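Local coordinates for protein glutathione reductase (Bartonella henselae, PDB 3O0H) that catalyses the NADPH-dependent reduction of glutathione disulfide to glutathione, using a bound FAD and a redox-active disulfide, at residues V70-A78 against W102-I113. Numbering follows the deposited sequence.
Sequences VPKKLYFYA and WEKLVAAKNKEI. With FAD (flavin-adenine dinucleotide), chain H.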
loop_
_atom_site.group_PDB
_atom_site.type_symbol
_atom_site.label_atom_id
_atom_site.label_comp_id
_atom_site.label_asym_id
_atom_site.label_seq_id
_atom_site.Cartn_x
_atom_site.Cartn_y
_atom_site.Cartn_z
ATOM N N VAL B 70 12.843 13.952 0.436
ATOM C CA VAL B 70 12.195 14.113 1.751
ATOM C C VAL B 70 11.276 15.352 1.771
ATOM O O VAL B 70 10.078 15.221 1.995
ATOM C CB VAL B 70 13.198 14.099 2.870
ATOM C CG1 VAL B 70 12.560 14.566 4.191
ATOM C CG2 VAL B 70 13.737 12.665 3.034
ATOM N N PRO B 71 11.808 16.548 1.516
ATOM C CA PRO B 71 10.833 17.659 1.471
ATOM C C PRO B 71 9.797 17.616 0.339
ATOM O O PRO B 71 8.675 18.073 0.548
ATOM C CB PRO B 71 11.706 18.898 1.366
ATOM C CG PRO B 71 13.054 18.392 0.874
ATOM C CD PRO B 71 13.200 17.021 1.426
ATOM N N LYS B 72 10.153 17.046 -0.815
ATOM C CA LYS B 72 9.231 16.793 -1.899
ATOM C C LYS B 72 8.003 15.979 -1.386
ATOM O O LYS B 72 6.835 16.292 -1.674
ATOM C CB LYS B 72 10.001 15.988 -2.992
ATOM C CG LYS B 72 9.219 15.524 -4.158
ATOM C CD LYS B 72 8.480 14.189 -3.974
ATOM C CE LYS B 72 9.381 13.001 -4.138
ATOM N NZ LYS B 72 10.222 12.891 -5.396
ATOM N N LYS B 73 8.284 14.919 -0.656
ATOM C CA LYS B 73 7.225 14.026 -0.173
ATOM C C LYS B 73 6.368 14.741 0.881
ATOM O O LYS B 73 5.152 14.541 0.971
ATOM C CB LYS B 73 7.842 12.731 0.380
ATOM C CG LYS B 73 6.801 11.654 0.797
ATOM C CD LYS B 73 6.184 11.040 -0.398
ATOM C CE LYS B 73 5.254 9.843 -0.068
ATOM N NZ LYS B 73 5.846 8.584 0.512
ATOM N N LEU B 74 6.996 15.606 1.667
ATOM C CA LEU B 74 6.241 16.374 2.655
ATOM C C LEU B 74 5.284 17.336 1.967
ATOM O O LEU B 74 4.131 17.489 2.423
ATOM C CB LEU B 74 7.164 17.122 3.607
ATOM C CG LEU B 74 8.011 16.252 4.526
ATOM C CD1 LEU B 74 9.008 17.100 5.351
ATOM C CD2 LEU B 74 7.135 15.381 5.471
ATOM N N TYR B 75 5.735 17.981 0.899
ATOM C CA TYR B 75 4.934 18.975 0.208
ATOM C C TYR B 75 3.841 18.259 -0.538
ATOM O O TYR B 75 2.741 18.786 -0.665
ATOM C CB TYR B 75 5.782 19.866 -0.747
ATOM C CG TYR B 75 6.567 20.947 0.011
ATOM C CD1 TYR B 75 7.021 20.724 1.315
ATOM C CD2 TYR B 75 6.872 22.160 -0.584
ATOM C CE1 TYR B 75 7.755 21.738 2.026
ATOM C CE2 TYR B 75 7.591 23.157 0.099
ATOM C CZ TYR B 75 8.039 22.933 1.398
ATOM O OH TYR B 75 8.764 23.920 2.049
ATOM N N PHE B 76 4.176 17.081 -1.073
ATOM C CA PHE B 76 3.213 16.156 -1.687
ATOM C C PHE B 76 2.079 15.877 -0.697
ATOM O O PHE B 76 0.909 16.103 -0.998
ATOM C CB PHE B 76 3.912 14.816 -1.982
ATOM C CG PHE B 76 2.960 13.690 -2.314
ATOM C CD1 PHE B 76 2.382 13.600 -3.566
ATOM C CD2 PHE B 76 2.700 12.698 -1.397
ATOM C CE1 PHE B 76 1.519 12.524 -3.892
ATOM C CE2 PHE B 76 1.834 11.632 -1.706
ATOM C CZ PHE B 76 1.245 11.549 -2.954
ATOM N N TYR B 77 2.417 15.448 0.508
ATOM C CA TYR B 77 1.364 15.217 1.527
ATOM C C TYR B 77 0.552 16.497 1.825
ATOM O O TYR B 77 -0.695 16.488 1.875
ATOM C CB TYR B 77 1.955 14.687 2.831
ATOM C CG TYR B 77 2.502 13.272 2.810
ATOM C CD1 TYR B 77 1.764 12.209 2.281
ATOM C CD2 TYR B 77 3.728 12.989 3.431
ATOM C CE1 TYR B 77 2.271 10.879 2.322
ATOM C CE2 TYR B 77 4.240 11.690 3.455
ATOM C CZ TYR B 77 3.519 10.651 2.921
ATOM O OH TYR B 77 4.083 9.385 2.990
ATOM N N ALA B 78 1.244 17.605 2.014
ATOM C CA ALA B 78 0.559 18.834 2.290
ATOM C C ALA B 78 -0.477 19.137 1.195
ATOM O O ALA B 78 -1.595 19.534 1.493
ATOM C CB ALA B 78 1.556 20.009 2.429
ATOM N N TRP B 102 1.313 28.534 3.755
ATOM C CA TRP B 102 2.599 28.102 3.228
ATOM C C TRP B 102 3.741 28.282 4.229
ATOM O O TRP B 102 4.580 27.397 4.359
ATOM C CB TRP B 102 2.883 28.900 1.939
ATOM C CG TRP B 102 4.218 28.725 1.321
ATOM C CD1 TRP B 102 5.298 29.558 1.448
ATOM C CD2 TRP B 102 4.607 27.687 0.422
ATOM N NE1 TRP B 102 6.339 29.079 0.699
ATOM C CE2 TRP B 102 5.940 27.930 0.056
ATOM C CE3 TRP B 102 3.958 26.550 -0.087
ATOM C CZ2 TRP B 102 6.633 27.092 -0.807
ATOM C CZ3 TRP B 102 4.658 25.706 -0.951
ATOM C CH2 TRP B 102 5.979 25.990 -1.293
ATOM N N GLU B 103 3.786 29.435 4.893
ATOM C CA GLU B 103 4.854 29.716 5.873
ATOM C C GLU B 103 4.950 28.627 6.970
ATOM O O GLU B 103 6.044 28.223 7.370
ATOM C CB GLU B 103 4.683 31.127 6.501
ATOM N N LYS B 104 3.797 28.144 7.424
ATOM C CA LYS B 104 3.747 27.059 8.382
ATOM C C LYS B 104 4.334 25.766 7.818
ATOM O O LYS B 104 5.048 25.060 8.537
ATOM C CB LYS B 104 2.312 26.850 8.883
ATOM C CG LYS B 104 2.150 25.735 9.889
ATOM C CD LYS B 104 0.819 25.781 10.710
ATOM C CE LYS B 104 0.753 24.545 11.656
ATOM N NZ LYS B 104 -0.479 24.505 12.493
ATOM N N LEU B 105 4.007 25.435 6.556
ATOM C CA LEU B 105 4.559 24.246 5.923
ATOM C C LEU B 105 6.090 24.362 5.805
ATOM O O LEU B 105 6.831 23.387 6.127
ATOM C CB LEU B 105 3.940 23.991 4.542
ATOM C CG LEU B 105 4.579 22.835 3.748
ATOM C CD1 LEU B 105 4.563 21.510 4.514
ATOM C CD2 LEU B 105 3.889 22.736 2.353
ATOM N N VAL B 106 6.549 25.530 5.347
ATOM C CA VAL B 106 7.987 25.789 5.216
ATOM C C VAL B 106 8.678 25.620 6.581
ATOM O O VAL B 106 9.726 24.937 6.664
ATOM C CB VAL B 106 8.359 27.154 4.577
ATOM C CG1 VAL B 106 9.906 27.366 4.588
ATOM C CG2 VAL B 106 7.823 27.286 3.088
ATOM N N ALA B 107 8.073 26.146 7.640
ATOM C CA ALA B 107 8.669 26.014 8.976
ATOM C C ALA B 107 8.726 24.551 9.388
ATOM O O ALA B 107 9.752 24.096 9.885
ATOM C CB ALA B 107 7.956 26.860 10.028
ATOM N N ALA B 108 7.656 23.798 9.144
ATOM C CA ALA B 108 7.623 22.364 9.504
ATOM C C ALA B 108 8.629 21.534 8.727
ATOM O O ALA B 108 9.262 20.643 9.298
ATOM C CB ALA B 108 6.222 21.768 9.329
ATOM N N LYS B 109 8.757 21.823 7.432
ATOM C CA LYS B 109 9.762 21.183 6.583
ATOM C C LYS B 109 11.180 21.442 7.141
ATOM O O LYS B 109 11.979 20.507 7.322
ATOM C CB LYS B 109 9.646 21.703 5.142
ATOM C CG LYS B 109 10.683 21.101 4.149
ATOM C CD LYS B 109 12.025 21.877 4.111
ATOM C CE LYS B 109 11.896 23.275 3.596
ATOM N NZ LYS B 109 13.218 24.024 3.374
ATOM N N ASN B 110 11.481 22.705 7.409
ATOM C CA ASN B 110 12.799 23.045 7.967
ATOM C C ASN B 110 13.093 22.359 9.300
ATOM O O ASN B 110 14.233 21.980 9.549
ATOM C CB ASN B 110 12.923 24.541 8.174
ATOM C CG ASN B 110 13.156 25.286 6.880
ATOM O OD1 ASN B 110 13.780 24.745 5.965
ATOM N ND2 ASN B 110 12.679 26.544 6.808
ATOM N N LYS B 111 12.087 22.214 10.156
ATOM C CA LYS B 111 12.308 21.521 11.461
ATOM C C LYS B 111 12.691 20.061 11.151
ATOM O O LYS B 111 13.628 19.499 11.735
ATOM C CB LYS B 111 11.052 21.558 12.326
ATOM C CG LYS B 111 11.176 20.876 13.706
ATOM C CD LYS B 111 9.927 21.119 14.573
ATOM C CE LYS B 111 10.094 20.568 15.997
ATOM N NZ LYS B 111 8.757 20.475 16.664
ATOM N N GLU B 112 11.959 19.458 10.222
ATOM C CA GLU B 112 12.135 18.038 9.939
ATOM C C GLU B 112 13.442 17.738 9.240
ATOM O O GLU B 112 14.116 16.746 9.588
ATOM C CB GLU B 112 10.959 17.484 9.128
ATOM C CG GLU B 112 11.089 16.004 8.719
ATOM C CD GLU B 112 11.268 15.049 9.892
ATOM O OE1 GLU B 112 11.172 15.466 11.087
ATOM O OE2 GLU B 112 11.517 13.858 9.626
ATOM N N ILE B 113 13.830 18.557 8.274
ATOM C CA ILE B 113 15.087 18.300 7.581
ATOM C C ILE B 113 16.293 18.604 8.508
ATOM O O ILE B 113 17.310 17.899 8.429
ATOM C CB ILE B 113 15.253 19.017 6.182
ATOM C CG1 ILE B 113 15.478 20.529 6.325
ATOM C CG2 ILE B 113 14.076 18.672 5.219
ATOM C CD1 ILE B 113 15.787 21.310 5.001
HETATM P PA FAD H . 23.803 13.581 -3.099
HETATM O O1A FAD H . 23.310 14.621 -4.059
HETATM O O2A FAD H . 22.762 13.091 -2.129
HETATM O O5B FAD H . 25.081 14.066 -2.272
HETATM C C5B FAD H . 26.181 14.745 -2.839
HETATM C C4B FAD H . 26.697 15.661 -1.747
HETATM O O4B FAD H . 27.999 16.139 -2.053
HETATM C C3B FAD H . 25.831 16.893 -1.510
HETATM O O3B FAD H . 25.502 17.004 -0.123
HETATM C C2B FAD H . 26.700 18.057 -1.950
HETATM O O2B FAD H . 26.470 19.192 -1.150
HETATM C C1B FAD H . 28.088 17.561 -1.727
HETATM N N9A FAD H . 29.197 17.960 -2.608
HETATM C C8A FAD H . 29.236 17.938 -3.971
HETATM N N7A FAD H . 30.484 18.240 -4.362
HETATM C C5A FAD H . 31.230 18.445 -3.237
HETATM C C6A FAD H . 32.561 18.697 -3.029
HETATM N N6A FAD H . 33.433 18.871 -4.034
HETATM N N1A FAD H . 33.024 18.818 -1.742
HETATM C C2A FAD H . 32.158 18.638 -0.689
HETATM N N3A FAD H . 30.848 18.354 -0.888
HETATM C C4A FAD H . 30.429 18.221 -2.154
HETATM N N1 FAD H . 15.500 9.909 -5.469
HETATM C C2 FAD H . 14.678 8.884 -5.048
HETATM O O2 FAD H . 15.087 7.703 -4.912
HETATM N N3 FAD H . 13.397 9.149 -4.765
HETATM C C4 FAD H . 12.861 10.424 -4.841
HETATM O O4 FAD H . 11.675 10.563 -4.514
HETATM C C4X FAD H . 13.684 11.468 -5.265
HETATM N N5 FAD H . 13.225 12.754 -5.346
HETATM C C5X FAD H . 14.110 13.759 -5.736
HETATM C C6 FAD H . 13.619 15.049 -5.828
HETATM C C7 FAD H . 14.455 16.095 -6.197
HETATM C C7M FAD H . 13.871 17.495 -6.268
HETATM C C8 FAD H . 15.786 15.846 -6.469
HETATM C C8M FAD H . 16.709 16.962 -6.913
HETATM C C9 FAD H . 16.279 14.548 -6.405
HETATM C C9A FAD H . 15.432 13.495 -6.041
HETATM N N10 FAD H . 15.877 12.188 -5.952
HETATM C C10 FAD H . 15.021 11.193 -5.549
HETATM C "C1'" FAD H . 17.269 11.807 -6.271
HETATM C "C2'" FAD H . 18.163 11.678 -5.063
HETATM O "O2'" FAD H . 18.219 12.931 -4.408
HETATM C "C3'" FAD H . 19.535 11.281 -5.541
HETATM O "O3'" FAD H . 19.521 10.185 -6.437
HETATM C "C4'" FAD H . 20.455 11.050 -4.361
HETATM O "O4'" FAD H . 20.461 12.230 -3.553
HETATM C "C5'" FAD H . 21.877 10.767 -4.829
HETATM O "O5'" FAD H . 22.733 10.483 -3.699
HETATM P P FAD H . 24.284 10.854 -3.880
HETATM O O1P FAD H . 25.067 10.341 -2.692
HETATM O O2P FAD H . 24.777 10.333 -5.212
HETATM O O3P FAD H . 24.410 12.427 -4.032
#
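Tyr75 enters the face of helix 102-113 as a knob among Trp102, Leu105, Val106 and Lys109, and its ring meets three of these neighbours in three different ways. Over one face lies Leu105: its CD2 stands 3.9 Å from the ring centroid, only 11° off the normal, a CH-pi contact, and the same methyl also reaches Ala78 CB at 3.6 Å. At the ring edge, in plane, sits Lys109 CB. Trp102 approaches obliquely, with Tyr75 CE2 3.5 Å from Trp102 CH2 and the ring planes at 79°.

The remaining apolar contacts lie nearer the start of helix 70-78. Pro71 CB rests on Lys109 CG at 3.7 Å, Ile113 CG2 meets Pro71 CD, and Leu74 CD1 touches the aliphatic CG of Glu112; Met398 of the second subunit packs on Val70 and Leu74. Together they join two helices of the FAD-binding part of the disulfide reductase fold; the axes of segments 70-78 and 102-113 run roughly antiparallel, at 145°, and come within 10.5 Å. The first helix, 69-88, opens on Cys69, disulfide-bonded to Cys64, the pair expected to be redox-active in this family; one turn in, Lys72 extends to the flavin, its NZ donating to FAD N5 (3.0 Å) and FAD O4 while also pairing with Glu205.

Polar ends are satisfied without a bond from one segment to the other. Tyr75 OH, flanked by Val106 CG2 and Lys109 CE, hydrogen-bonds to Phe185 O, as Trp102 NE1 does to Leu187 O. The Lys109 chain, bent at chi2 and chi3, carries NZ to Asn110 OD1 (2.7 Å), above that carbonyl's plane, and to a salt bridge with Asp186. The Glu112 carboxylate forms a salt bridge with Arg115.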